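RBSTP2229 gene product (Geobacillus stearothermophilus, PDB 1T6A) is of unknown function; it belongs to the DUF1885 family and has a long N-terminal helix followed by antiparallel strands and a second helix. Local coordinates at residues L37-A40 with Y41-A45. Residues are numbered along the deposited sequence; the frame is centred on the assembly and turned at random.
Sequences LGWA and YEQAA
W39 and Q43 form an i to i+4 side-chain contact, a CH-pi pair on the last turns of the long alpha-helix 16-45. This helix precedes the antiparallel sheet that starts with strand 48-53. The contact is local and lies at the surface; none of the touching residues is buried in the single-chain assembly.

The backbone frame is regular. Four successive i+4 to i hydrogen bonds join residues 37-40 to residues 41-44. Q43 N donates to W39 O at 3.1 Å, and the bond from E42 N to G38 O lies in the carbonyl plane.

The CB of W39 points away from residues 41-45, but CG anti to the backbone N (chi1 174°) brings the indole back so that one face meets Q43. The Q43 chain bends at chi2 (-43°), and this bend lays CG and NE2 over that face. Q43 CG is 3.8 Å from the centroid of the W39 six-membered ring, over the face but somewhat off the ring normal. The amide plane is tilted 23° from the indole plane. Its nitrogen reaches over the pyrrole side, 3.5 Å from W39 CD1. W39 NE1 and Q43 NE2 are both donors, so their closeness is not a hydrogen bond. What joins the two side chains is the CH-pi contact and packing over the ring face.

Two further side chains touch the preceding turn at i to i+3 spacing. E42 is extended beyond CG and runs back along that turn, with OE2 3.7 Å from W39 CA. The Y41 ring runs on toward the helix end, and A45 CB, also within residues 41-45, lies 4.1 Å above one face, offset toward the rim. At its base, Y41 CB packs 3.3 Å from G38 O.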
loop_
_atom_site.group_PDB
_atom_site.type_symbol
_atom_site.label_atom_id
_atom_site.label_comp_id
_atom_site.label_asym_id
_atom_site.label_seq_id
_atom_site.Cartn_x
_atom_site.Cartn_y
_atom_site.Cartn_z
ATOM N N LEU A 37 -9.814 -1.432 6.554
ATOM C CA LEU A 37 -9.246 -2.472 5.706
ATOM C C LEU A 37 -8.297 -1.863 4.671
ATOM O O LEU A 37 -7.288 -2.469 4.355
ATOM C CB LEU A 37 -10.315 -3.307 5.002
ATOM C CG LEU A 37 -11.280 -4.077 5.910
ATOM C CD1 LEU A 37 -12.565 -4.425 5.146
ATOM C CD2 LEU A 37 -10.640 -5.347 6.484
ATOM N N GLY A 38 -8.635 -0.682 4.159
ATOM C CA GLY A 38 -7.837 -0.005 3.155
ATOM C C GLY A 38 -6.510 0.449 3.743
ATOM O O GLY A 38 -5.447 0.253 3.140
ATOM N N TRP A 39 -6.586 1.062 4.922
ATOM C CA TRP A 39 -5.413 1.446 5.686
ATOM C C TRP A 39 -4.510 0.241 5.975
ATOM O O TRP A 39 -3.298 0.352 5.884
ATOM C CB TRP A 39 -5.832 2.135 6.987
ATOM C CG TRP A 39 -4.691 2.445 7.908
ATOM C CD1 TRP A 39 -3.895 3.564 7.893
ATOM C CD2 TRP A 39 -4.200 1.618 8.963
ATOM N NE1 TRP A 39 -2.949 3.477 8.888
ATOM C CE2 TRP A 39 -3.114 2.291 9.555
ATOM C CE3 TRP A 39 -4.572 0.372 9.472
ATOM C CZ2 TRP A 39 -2.398 1.758 10.634
ATOM C CZ3 TRP A 39 -3.873 -0.151 10.550
ATOM C CH2 TRP A 39 -2.797 0.545 11.118
ATOM N N ALA A 40 -5.094 -0.902 6.286
ATOM C CA ALA A 40 -4.325 -2.119 6.497
ATOM C C ALA A 40 -3.579 -2.527 5.220
ATOM O O ALA A 40 -2.436 -2.987 5.292
ATOM C CB ALA A 40 -5.208 -3.251 6.939
ATOM N N TYR A 41 -4.240 -2.376 4.076
ATOM C CA TYR A 41 -3.627 -2.636 2.784
ATOM C C TYR A 41 -2.439 -1.687 2.550
ATOM O O TYR A 41 -1.401 -2.141 2.147
ATOM C CB TYR A 41 -4.639 -2.511 1.629
ATOM C CG TYR A 41 -3.972 -2.565 0.273
ATOM C CD1 TYR A 41 -3.570 -3.774 -0.271
ATOM C CD2 TYR A 41 -3.716 -1.401 -0.438
ATOM C CE1 TYR A 41 -2.923 -3.826 -1.520
ATOM C CE2 TYR A 41 -3.070 -1.432 -1.671
ATOM C CZ TYR A 41 -2.670 -2.646 -2.201
ATOM O OH TYR A 41 -2.044 -2.678 -3.420
ATOM N N GLU A 42 -2.619 -0.396 2.814
ATOM C CA GLU A 42 -1.569 0.616 2.661
ATOM C C GLU A 42 -0.312 0.313 3.441
ATOM O O GLU A 42 0.807 0.481 2.920
ATOM C CB GLU A 42 -2.037 1.984 3.131
ATOM C CG GLU A 42 -2.983 2.700 2.201
ATOM C CD GLU A 42 -3.588 3.929 2.866
ATOM O OE1 GLU A 42 -2.819 4.862 3.197
ATOM O OE2 GLU A 42 -4.835 3.969 3.044
ATOM N N GLN A 43 -0.503 -0.095 4.698
ATOM C CA GLN A 43 0.593 -0.373 5.604
ATOM C C GLN A 43 1.374 -1.615 5.177
ATOM O O GLN A 43 2.614 -1.627 5.245
ATOM C CB GLN A 43 0.079 -0.538 7.045
ATOM C CG GLN A 43 -0.650 0.667 7.633
ATOM C CD GLN A 43 0.014 2.002 7.335
ATOM O OE1 GLN A 43 1.172 2.210 7.674
ATOM N NE2 GLN A 43 -0.720 2.907 6.694
ATOM N N ALA A 44 0.659 -2.645 4.731
ATOM C CA ALA A 44 1.271 -3.898 4.271
ATOM C C ALA A 44 1.971 -3.742 2.919
ATOM O O ALA A 44 2.948 -4.431 2.627
ATOM C CB ALA A 44 0.213 -4.980 4.146
ATOM N N ALA A 45 1.426 -2.870 2.079
ATOM C CA ALA A 45 1.923 -2.687 0.723
ATOM C C ALA A 45 3.208 -1.831 0.705
ATOM O O ALA A 45 3.965 -1.896 -0.247
ATOM C CB ALA A 45 0.856 -2.048 -0.133
#